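Local atomic coordinates of putative hydroxymethylglutaryl-CoA synthase (Streptococcus mutans, PDB entry 3SQZ), a protein that probably catalyses the condensation of acetyl-CoA with acetoacetyl-CoA to give hydroxymethylglutaryl-CoA, and binds coenzyme A. Residues 156-159 with 160-164; 182-185 with 186-189; 239-242 with 243-247; 325-328 with 329-332. One frame throughout, in Å; residues are numbered along the deposited sequence. Where two conformers were deposited one is given.

The four contacts follow one another along the chain and none touches another. Contact 2 is the one that hydrogen-bonds coenzyme A. Contact 3 also borders the coenzyme, through Y239. The centres of contacts 2 and 3 are about 23 Å apart and their nearest atoms about 12 Å. In contact 3 the side chain of Y239 comes within about 4 Å of the coenzyme and of H267, a predicted catalytic residue. Contacts 1 and 4 lie away from the annotated sites, each at the C-terminal end of a helix. Contacts 1 and 2 are on opposite sides of the chain's centre, with about 37 Å between their centres. About 28 Å separates the centres of contacts 1 and 4.

Contact 1: 156-159 with 160-164; sequences KLHV and EKHPD
K156 and E160 sit one helical turn apart and run side by side, their side chains pointing the same way. From CB, the K156 chain leaves with CG anti to the backbone N (chi1 -169°). A bend at chi2 (-80°) then carries the outer half along E160. CD passes 4.1 Å from E160 OE2, and CE comes to 3.9 Å of the same oxygen. At the tip, K156 NZ forms a salt bridge to E160 OE2 at 2.8 Å. The ammonium approaches from above the carboxylate plane. It has a second carboxylate partner, D207, so two negative charges probably steady the lysine in its charged form. The aliphatic part of K156 also packs on I37 of strand 37-45.

The next pair along the helix is looser. H158 CE1 approaches H162 CD2 at 3.8 Å, and the two ring planes are 58° apart. H158 NE2 is hydrogen-bonded to D106, which helps fix the ring.

Backbone bonds carry the helix to its end. H162 N donates to H158 O at 2.9 Å, and H162 is also the first residue to leave helical angles. P163 follows and has no N-H to continue the ladder. Instead its CA makes a CH...O contact of 3.0 Å with V159 O.

The arrangement is an i to i+4 salt bridge on the last turns of helix 147-161, closed by a proline just beyond the helix. In this thiolase fold, that helix starts just after C145, the predicted nucleophile.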
loop_
_atom_site.group_PDB
_atom_site.type_symbol
_atom_site.label_atom_id
_atom_site.label_comp_id
_atom_site.label_asym_id
_atom_site.label_seq_id
_atom_site.Cartn_x
_atom_site.Cartn_y
_atom_site.Cartn_z
ATOM N N LYS A 156 -3.203 -14.498 -8.873
ATOM C CA LYS A 156 -4.462 -14.884 -9.483
ATOM C C LYS A 156 -4.260 -16.024 -10.482
ATOM O O LYS A 156 -5.010 -17.000 -10.485
ATOM C CB LYS A 156 -5.082 -13.656 -10.162
ATOM C CG LYS A 156 -6.514 -13.813 -10.616
ATOM C CD LYS A 156 -6.626 -14.545 -11.928
ATOM C CE LYS A 156 -8.069 -14.545 -12.402
ATOM N NZ LYS A 156 -8.223 -15.191 -13.727
ATOM N N LEU A 157 -3.244 -15.903 -11.332
ATOM C CA LEU A 157 -2.987 -16.940 -12.324
ATOM C C LEU A 157 -2.537 -18.252 -11.695
ATOM O O LEU A 157 -2.896 -19.333 -12.162
ATOM C CB LEU A 157 -1.947 -16.473 -13.336
ATOM C CG LEU A 157 -2.373 -15.259 -14.154
ATOM C CD1 LEU A 157 -1.269 -14.861 -15.119
ATOM C CD2 LEU A 157 -3.689 -15.518 -14.884
ATOM N N HIS A 158 -1.721 -18.155 -10.653
ATOM C CA HIS A 158 -1.252 -19.332 -9.940
ATOM C C HIS A 158 -2.424 -20.116 -9.346
ATOM O O HIS A 158 -2.497 -21.341 -9.473
ATOM C CB HIS A 158 -0.255 -18.917 -8.861
ATOM C CG HIS A 158 0.127 -20.025 -7.929
ATOM N ND1 HIS A 158 1.139 -20.920 -8.201
ATOM C CD2 HIS A 158 -0.371 -20.372 -6.718
ATOM C CE1 HIS A 158 1.244 -21.776 -7.199
ATOM N NE2 HIS A 158 0.345 -21.461 -6.285
ATOM N N VAL A 159 -3.350 -19.417 -8.701
ATOM C CA VAL A 159 -4.488 -20.093 -8.106
ATOM C C VAL A 159 -5.396 -20.677 -9.187
ATOM O O VAL A 159 -5.933 -21.763 -9.032
ATOM C CB VAL A 159 -5.275 -19.167 -7.166
ATOM C CG1 VAL A 159 -6.565 -19.849 -6.710
ATOM C CG2 VAL A 159 -4.408 -18.788 -5.973
ATOM N N GLU A 160 -5.549 -19.967 -10.298
ATOM C CA GLU A 160 -6.346 -20.498 -11.393
ATOM C C GLU A 160 -5.776 -21.831 -11.888
ATOM O O GLU A 160 -6.518 -22.771 -12.164
ATOM C CB GLU A 160 -6.459 -19.499 -12.542
ATOM C CG GLU A 160 -7.398 -19.972 -13.638
ATOM C CD GLU A 160 -7.731 -18.896 -14.653
ATOM O OE1 GLU A 160 -8.432 -19.212 -15.636
ATOM O OE2 GLU A 160 -7.307 -17.738 -14.469
ATOM N N LYS A 161 -4.453 -21.910 -11.991
ATOM C CA LYS A 161 -3.783 -23.137 -12.415
ATOM C C LYS A 161 -3.875 -24.226 -11.345
ATOM O O LYS A 161 -4.035 -25.406 -11.664
ATOM C CB LYS A 161 -2.317 -22.839 -12.760
ATOM C CG LYS A 161 -1.441 -24.066 -13.054
ATOM C CD LYS A 161 -1.936 -24.902 -14.225
ATOM C CE LYS A 161 -1.725 -24.191 -15.551
ATOM N NZ LYS A 161 -2.022 -25.095 -16.702
ATOM N N HIS A 162 -3.782 -23.813 -10.081
ATOM C CA HIS A 162 -3.788 -24.721 -8.936
ATOM C C HIS A 162 -4.866 -24.282 -7.950
ATOM O O HIS A 162 -4.574 -23.656 -6.926
ATOM C CB HIS A 162 -2.419 -24.715 -8.255
ATOM C CG HIS A 162 -1.291 -25.074 -9.170
ATOM N ND1 HIS A 162 -1.164 -26.326 -9.733
ATOM C CD2 HIS A 162 -0.238 -24.351 -9.620
ATOM C CE1 HIS A 162 -0.082 -26.358 -10.493
ATOM N NE2 HIS A 162 0.502 -25.175 -10.436
ATOM N N PRO A 163 -6.129 -24.607 -8.253
ATOM C CA PRO A 163 -7.254 -23.982 -7.541
ATOM C C PRO A 163 -7.437 -24.387 -6.080
ATOM O O PRO A 163 -8.257 -23.776 -5.400
ATOM C CB PRO A 163 -8.472 -24.377 -8.384
ATOM C CG PRO A 163 -8.039 -25.577 -9.146
ATOM C CD PRO A 163 -6.575 -25.406 -9.406
ATOM N N ASP A 164 -6.694 -25.373 -5.598
ATOM C CA ASP A 164 -6.736 -25.710 -4.178
ATOM C C ASP A 164 -5.755 -24.884 -3.344
ATOM O O ASP A 164 -5.748 -24.981 -2.117
ATOM C CB ASP A 164 -6.461 -27.201 -3.971
#

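Contact 2: 182-185 with 186-189; sequences PGES and TQGA. With COA (coenzyme A), chain D.
T186 and G183 meet beside the pantetheine arm of coenzyme A, and both P182 and T186 bind the arm directly. The coenzyme hydroxyl OAP donates to P182 O at 2.7 Å. Its amide N8P donates to T186 OG1 at 2.9 Å, with a bent angle of 136° at the hydrogen. T186 CG2 lies 3.6 Å from OAP.

The T186 hydroxyl is also held by the turn. With chi1 at 59°, OG1 sits between the backbone N and the carbonyl carbon and donates to G183 O at 3.1 Å. T186 N donates to that same oxygen at 2.8 Å, and both donors reach it from one face of its plane. With its own proton given to G183 O, OG1 accepts from the coenzyme amide.

Further out, Q187 folds across E184. Its CG lies 3.3 Å from E184 O, and the two side chains cross with their planes nearly perpendicular. Q187 OE1 takes the backbone N-H groups of Y177 and G178, and Y177 is itself a coenzyme ligand. The E184 carboxylate is tied to R60 and Y381.

Residues 183-186 have the backbone angles of a type I beta turn. The turn leads into strand 188-198 and forms part of the pantetheine-binding wall of this thiolase-fold pocket.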
loop_
_atom_site.group_PDB
_atom_site.type_symbol
_atom_site.label_atom_id
_atom_site.label_comp_id
_atom_site.label_asym_id
_atom_site.label_seq_id
_atom_site.Cartn_x
_atom_site.Cartn_y
_atom_site.Cartn_z
ATOM N N PRO A 182 10.914 18.499 -0.048
ATOM C CA PRO A 182 9.507 18.638 -0.433
ATOM C C PRO A 182 8.699 17.388 -0.075
ATOM O O PRO A 182 7.542 17.506 0.320
ATOM C CB PRO A 182 9.584 18.841 -1.949
ATOM C CG PRO A 182 10.917 19.483 -2.164
ATOM C CD PRO A 182 11.826 18.825 -1.158
ATOM N N GLY A 183 9.302 16.210 -0.192
ATOM C CA GLY A 183 8.599 14.973 0.087
ATOM C C GLY A 183 8.385 14.654 1.554
ATOM O O GLY A 183 7.724 13.672 1.870
ATOM N N GLU A 184 8.927 15.471 2.455
ATOM C CA GLU A 184 8.769 15.190 3.875
ATOM C C GLU A 184 7.297 15.095 4.260
ATOM O O GLU A 184 6.911 14.307 5.136
ATOM C CB GLU A 184 9.462 16.263 4.715
ATOM C CG GLU A 184 9.577 15.857 6.163
ATOM C CD GLU A 184 10.291 16.878 7.035
ATOM O OE1 GLU A 184 10.646 16.511 8.170
ATOM O OE2 GLU A 184 10.501 18.037 6.607
ATOM N N SER A 185 6.476 15.903 3.599
ATOM C CA SER A 185 5.053 15.926 3.876
ATOM C C SER A 185 4.293 14.741 3.278
ATOM O O SER A 185 3.108 14.586 3.561
ATOM C CB SER A 185 4.449 17.224 3.359
ATOM O OG SER A 185 4.700 17.341 1.977
ATOM N N THR A 186 4.955 13.935 2.445
ATOM C CA THR A 186 4.328 12.753 1.848
ATOM C C THR A 186 5.026 11.471 2.291
ATOM O O THR A 186 5.191 10.517 1.510
ATOM C CB THR A 186 4.232 12.846 0.306
ATOM O OG1 THR A 186 5.535 12.994 -0.272
ATOM C CG2 THR A 186 3.375 14.034 -0.085
ATOM N N GLN A 187 5.394 11.449 3.569
ATOM C CA GLN A 187 5.944 10.264 4.215
ATOM C C GLN A 187 4.814 9.374 4.743
ATOM O O GLN A 187 3.635 9.725 4.625
ATOM C CB GLN A 187 6.934 10.696 5.303
ATOM C CG GLN A 187 8.190 11.284 4.667
ATOM C CD GLN A 187 9.225 11.832 5.628
ATOM O OE1 GLN A 187 10.422 11.741 5.354
ATOM N NE2 GLN A 187 8.786 12.442 6.727
ATOM N N GLY A 188 5.157 8.208 5.290
ATOM C CA GLY A 188 4.163 7.299 5.826
ATOM C C GLY A 188 4.730 5.906 6.003
ATOM O O GLY A 188 5.906 5.658 5.713
ATOM N N ALA A 189 3.903 4.992 6.494
ATOM C CA ALA A 189 4.353 3.626 6.745
ATOM C C ALA A 189 3.150 2.711 6.849
ATOM O O ALA A 189 2.148 3.074 7.468
ATOM C CB ALA A 189 5.160 3.558 8.027
HETATM N N1A COA D . -3.454 26.597 0.756
HETATM C C2A COA D . -3.901 25.603 -0.041
HETATM N N3A COA D . -3.023 24.942 -0.882
HETATM C C4A COA D . -1.710 25.299 -0.897
HETATM C C5A COA D . -1.241 26.326 -0.079
HETATM C C6A COA D . -2.094 26.968 0.738
HETATM N N6A COA D . -1.626 28.020 1.591
HETATM N N7A COA D . 0.105 26.474 -0.295
HETATM C C8A COA D . 0.481 25.583 -1.217
HETATM N N9A COA D . -0.680 24.865 -1.598
HETATM C C1B COA D . -0.713 23.701 -2.472
HETATM C C2B COA D . -0.817 23.746 -4.022
HETATM O O2B COA D . -1.240 24.752 -4.826
HETATM C C3B COA D . -0.861 22.264 -4.349
HETATM O O3B COA D . -1.905 21.602 -4.946
HETATM P P3B COA D . -2.203 21.713 -6.458
HETATM O O7A COA D . -1.159 20.839 -7.247
HETATM O O8A COA D . -3.642 21.125 -6.609
HETATM O O9A COA D . -2.146 23.155 -6.889
HETATM C C4B COA D . 0.005 21.695 -3.291
HETATM O O4B COA D . -0.542 22.301 -2.102
HETATM C C5B COA D . 1.431 21.295 -3.461
HETATM O O5B COA D . 2.114 22.506 -3.639
HETATM P P1A COA D . 3.676 22.504 -3.892
HETATM O O1A COA D . 4.018 21.616 -5.154
HETATM O O2A COA D . 4.165 23.926 -4.073
HETATM O O3A COA D . 4.318 21.844 -2.592
HETATM P P2A COA D . 5.783 21.235 -2.520
HETATM O O4A COA D . 6.777 22.039 -3.438
HETATM O O5A COA D . 6.261 21.267 -1.086
HETATM O O6A COA D . 5.737 19.719 -3.029
HETATM C CBP COA D . 4.818 17.501 -3.399
HETATM C CCP COA D . 4.596 18.911 -2.909
HETATM C CDP COA D . 5.150 17.541 -4.852
HETATM C CEP COA D . 3.573 16.670 -3.198
HETATM C CAP COA D . 5.955 16.923 -2.605
HETATM O OAP COA D . 5.589 16.635 -1.316
HETATM C C9P COA D . 6.593 15.722 -3.275
HETATM O O9P COA D . 7.340 15.821 -4.242
HETATM N N8P COA D . 6.299 14.418 -2.653
HETATM C C7P COA D . 6.701 13.175 -3.283
HETATM C C6P COA D . 5.894 12.824 -4.515
HETATM C C5P COA D . 6.229 11.444 -5.084
HETATM O O5P COA D . 6.733 10.587 -4.395
HETATM N N4P COA D . 5.848 11.148 -6.438
HETATM C C3P COA D . 6.060 9.796 -6.978
HETATM C C2P COA D . 4.828 8.976 -7.238
HETATM S S1P COA D . 3.518 9.787 -8.097
#

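Contact 3: 239-242 with 243-247; sequences YLDM and LKTTW
The hydroxyls of T245 and T246 fold back on the carbonyl oxygens of D241 and M242, one turn earlier. The backbone bonds come first. Each amide donates to the carbonyl four residues back, as in any alpha helix. K244 N to L240 O is 2.9 Å, and L243 N to Y239 O is 3.0 Å.

The hydroxyls form a second polar group. With chi1 at 57°, T245 turns OG1 back to within 2.8 Å of D241 O. T246 uses another torsion, chi1 -52°, to bring OG1 within 2.7 Å of M242 O. Q212 OE1 is near both hydroxyls, and each proton may go to it or to the helix carbonyl.

Van der Waals contacts of carbon with oxygen add to these. T245 CG2 lies 4.0 Å from D241 OD1, while the carboxylate itself is salt-bridged to R214. L243 CB rests 3.3 Å from Y239 O.

Helix 232-254 has different neighbours round its sides. M242, T246 and W247 pack on strand 346-354. Y239 and L243 lean on F266 of strand 263-266. The Y239 ring also meets F339 edge-to-face, and its OH is hydrogen-bonded to H267 O. Towards helix 271-279, Y239 touches L273 and L240 touches K276, a coenzyme ligand.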
loop_
_atom_site.group_PDB
_atom_site.type_symbol
_atom_site.label_atom_id
_atom_site.label_comp_id
_atom_site.label_asym_id
_atom_site.label_seq_id
_atom_site.Cartn_x
_atom_site.Cartn_y
_atom_site.Cartn_z
ATOM N N TYR A 239 2.348 10.736 -13.912
ATOM C CA TYR A 239 1.265 9.941 -13.308
ATOM C C TYR A 239 -0.018 10.189 -14.108
ATOM O O TYR A 239 -0.713 9.245 -14.498
ATOM C CB TYR A 239 1.118 10.296 -11.806
ATOM C CG TYR A 239 -0.099 9.798 -10.985
ATOM C CD1 TYR A 239 -1.374 10.321 -11.197
ATOM C CD2 TYR A 239 0.057 8.885 -9.926
ATOM C CE1 TYR A 239 -2.472 9.915 -10.416
ATOM C CE2 TYR A 239 -1.041 8.471 -9.137
ATOM C CZ TYR A 239 -2.303 8.988 -9.385
ATOM O OH TYR A 239 -3.394 8.597 -8.615
ATOM N N LEU A 240 -0.327 11.459 -14.358
ATOM C CA LEU A 240 -1.560 11.805 -15.065
ATOM C C LEU A 240 -1.551 11.399 -16.537
ATOM O O LEU A 240 -2.577 10.979 -17.068
ATOM C CB LEU A 240 -1.879 13.294 -14.905
ATOM C CG LEU A 240 -2.191 13.717 -13.471
ATOM C CD1 LEU A 240 -2.280 15.231 -13.364
ATOM C CD2 LEU A 240 -3.485 13.074 -12.985
ATOM N N ASP A 241 -0.400 11.501 -17.198
ATOM C CA ASP A 241 -0.331 11.101 -18.601
ATOM C C ASP A 241 -0.397 9.582 -18.782
ATOM O O ASP A 241 -1.028 9.086 -19.718
ATOM C CB ASP A 241 0.910 11.655 -19.291
ATOM C CG ASP A 241 0.878 11.420 -20.786
ATOM O OD1 ASP A 241 0.016 12.027 -21.455
ATOM O OD2 ASP A 241 1.693 10.619 -21.291
ATOM N N MET A 242 0.260 8.838 -17.899
ATOM C CA MET A 242 0.162 7.391 -17.965
ATOM C C MET A 242 -1.244 6.929 -17.604
ATOM O O MET A 242 -1.746 5.969 -18.178
ATOM C CB MET A 242 1.229 6.738 -17.100
ATOM C CG MET A 242 2.616 7.015 -17.641
ATOM S SD MET A 242 3.895 5.985 -16.924
ATOM C CE MET A 242 3.538 4.384 -17.645
ATOM N N LEU A 243 -1.892 7.632 -16.685
ATOM C CA LEU A 243 -3.289 7.335 -16.391
ATOM C C LEU A 243 -4.158 7.558 -17.632
ATOM O O LEU A 243 -4.913 6.676 -18.051
ATOM C CB LEU A 243 -3.783 8.197 -15.235
ATOM C CG LEU A 243 -5.278 8.149 -14.928
ATOM C CD1 LEU A 243 -5.757 6.766 -14.514
ATOM C CD2 LEU A 243 -5.606 9.170 -13.857
ATOM N N LYS A 244 -4.043 8.740 -18.225
ATOM C CA LYS A 244 -4.854 9.086 -19.385
ATOM C C LYS A 244 -4.667 8.102 -20.535
ATOM O O LYS A 244 -5.641 7.606 -21.108
ATOM C CB LYS A 244 -4.521 10.502 -19.868
ATOM C CG LYS A 244 -5.215 10.901 -21.165
ATOM C CD LYS A 244 -4.777 12.281 -21.627
ATOM C CE LYS A 244 -5.473 12.678 -22.926
ATOM N NZ LYS A 244 -5.207 14.094 -23.299
ATOM N N THR A 245 -3.411 7.823 -20.874
ATOM C CA THR A 245 -3.114 6.995 -22.039
ATOM C C THR A 245 -3.438 5.523 -21.796
ATOM O O THR A 245 -3.906 4.827 -22.697
ATOM C CB THR A 245 -1.651 7.160 -22.524
ATOM O OG1 THR A 245 -0.741 6.863 -21.458
ATOM C CG2 THR A 245 -1.407 8.579 -23.023
ATOM N N THR A 246 -3.192 5.040 -20.582
ATOM C CA THR A 246 -3.495 3.645 -20.285
ATOM C C THR A 246 -5.011 3.431 -20.242
ATOM O O THR A 246 -5.524 2.446 -20.767
ATOM C CB THR A 246 -2.826 3.168 -18.984
ATOM O OG1 THR A 246 -1.424 3.470 -19.033
ATOM C CG2 THR A 246 -3.003 1.664 -18.812
ATOM N N TRP A 247 -5.730 4.374 -19.647
ATOM C CA TRP A 247 -7.185 4.261 -19.571
ATOM C C TRP A 247 -7.832 4.360 -20.953
ATOM O O TRP A 247 -8.782 3.631 -21.254
ATOM C CB TRP A 247 -7.739 5.308 -18.604
ATOM C CG TRP A 247 -9.243 5.417 -18.540
ATOM C CD1 TRP A 247 -9.972 6.550 -18.742
ATOM C CD2 TRP A 247 -10.197 4.379 -18.226
ATOM N NE1 TRP A 247 -11.309 6.291 -18.583
ATOM C CE2 TRP A 247 -11.479 4.968 -18.272
ATOM C CE3 TRP A 247 -10.095 3.014 -17.920
ATOM C CZ2 TRP A 247 -12.647 4.246 -18.023
ATOM C CZ3 TRP A 247 -11.265 2.297 -17.672
ATOM C CH2 TRP A 247 -12.523 2.918 -17.728
#

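Contact 4: 325-328 with 329-332; sequences ENSQ and NLVA
S327 turns its hydroxyl toward N329 and L330 through an OG anti to its own backbone N (chi1 172°). N329 has chi1 near 60°, which folds its amide back over the same hydroxyl. S327 OG and N329 CG come to 3.5 Å.

The serine oxygen accepts two backbone N-H groups. N329 N donates to S327 OG at 3.1 Å, and this bond is nearly straight (167°). L330 N reaches S327 OG at 3.3 Å with a more bent approach. Two successive amides therefore share one acceptor, which holds the chain in a tight bend.

L330 packs its CG against the serine hydroxyl, 3.5 Å from S327 OG. Its apolar contact is CD1, 3.8 Å from S327 CB. Beyond that, the leucine packs on L323 and L324 of the helix just left behind. A water lies 2.7 Å from L330 O and may donate to it; its contact with S327 O is weak.

N297 of helix 288-302 braces the bend from outside. Its OD1 accepts from N329 ND2, and its ND2 makes a weak bond to S327 OG. One asparagine side chain thus reaches both S327 and N329.

The pattern of a serine OG taking the N-H two residues on is an ST turn, here with the N-H three residues on added. It turns the chain as helix 315-326 ends and the loop to strand 335-342 begins.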
loop_
_atom_site.group_PDB
_atom_site.type_symbol
_atom_site.label_atom_id
_atom_site.label_comp_id
_atom_site.label_asym_id
_atom_site.label_seq_id
_atom_site.Cartn_x
_atom_site.Cartn_y
_atom_site.Cartn_z
ATOM N N GLU A 325 -14.702 -0.139 3.253
ATOM C CA GLU A 325 -15.103 0.060 4.640
ATOM C C GLU A 325 -15.885 1.356 4.877
ATOM O O GLU A 325 -16.484 1.533 5.934
ATOM C CB GLU A 325 -13.884 -0.038 5.571
ATOM C CG GLU A 325 -13.398 -1.472 5.674
ATOM C CD GLU A 325 -12.172 -1.701 6.547
ATOM O OE1 GLU A 325 -11.486 -0.733 6.951
ATOM O OE2 GLU A 325 -11.895 -2.889 6.827
ATOM N N ASN A 326 -15.900 2.250 3.895
ATOM C CA ASN A 326 -16.518 3.559 4.087
ATOM C C ASN A 326 -17.574 3.976 3.076
ATOM O O ASN A 326 -18.352 4.885 3.346
ATOM C CB ASN A 326 -15.449 4.637 4.248
ATOM C CG ASN A 326 -14.637 4.429 5.501
ATOM O OD1 ASN A 326 -15.063 4.796 6.594
ATOM N ND2 ASN A 326 -13.483 3.796 5.359
ATOM N N SER A 327 -17.637 3.318 1.926
ATOM C CA SER A 327 -18.721 3.613 0.997
ATOM C C SER A 327 -20.042 3.163 1.581
ATOM O O SER A 327 -20.134 2.083 2.173
ATOM C CB SER A 327 -18.520 2.913 -0.341
ATOM O OG SER A 327 -19.680 3.071 -1.146
ATOM N N GLN A 328 -21.071 3.976 1.384
ATOM C CA GLN A 328 -22.405 3.622 1.846
ATOM C C GLN A 328 -23.282 3.088 0.719
ATOM O O GLN A 328 -24.467 2.814 0.931
ATOM C CB GLN A 328 -23.055 4.807 2.563
ATOM C CG GLN A 328 -22.283 5.217 3.813
ATOM C CD GLN A 328 -22.968 6.312 4.608
ATOM O OE1 GLN A 328 -22.809 6.401 5.825
ATOM N NE2 GLN A 328 -23.732 7.151 3.922
ATOM N N ASN A 329 -22.709 2.921 -0.473
ATOM C CA ASN A 329 -23.507 2.515 -1.629
ATOM C C ASN A 329 -23.038 1.266 -2.380
ATOM O O ASN A 329 -23.773 0.753 -3.216
ATOM C CB ASN A 329 -23.664 3.675 -2.612
ATOM C CG ASN A 329 -22.340 4.159 -3.138
ATOM O OD1 ASN A 329 -21.880 5.252 -2.793
ATOM N ND2 ASN A 329 -21.704 3.339 -3.962
ATOM N N LEU A 330 -21.834 0.767 -2.108
ATOM C CA LEU A 330 -21.353 -0.392 -2.856
ATOM C C LEU A 330 -22.147 -1.637 -2.511
ATOM O O LEU A 330 -22.478 -1.876 -1.345
ATOM C CB LEU A 330 -19.870 -0.638 -2.595
ATOM C CG LEU A 330 -18.919 0.364 -3.246
ATOM C CD1 LEU A 330 -17.512 0.135 -2.746
ATOM C CD2 LEU A 330 -18.953 0.270 -4.766
ATOM N N VAL A 331 -22.448 -2.430 -3.535
ATOM C CA VAL A 331 -23.156 -3.685 -3.359
ATOM C C VAL A 331 -22.514 -4.808 -4.171
ATOM O O VAL A 331 -21.753 -4.574 -5.127
ATOM C CB VAL A 331 -24.650 -3.556 -3.762
ATOM C CG1 VAL A 331 -25.339 -2.497 -2.910
ATOM C CG2 VAL A 331 -24.779 -3.230 -5.242
ATOM N N ALA A 332 -22.837 -6.035 -3.783
ATOM C CA ALA A 332 -22.445 -7.214 -4.534
ATOM C C ALA A 332 -22.717 -7.009 -6.009
ATOM O O ALA A 332 -23.788 -6.530 -6.389
ATOM C CB ALA A 332 -23.203 -8.417 -4.033
HETATM O O HOH W 1 -21.577 -0.641 0.874
#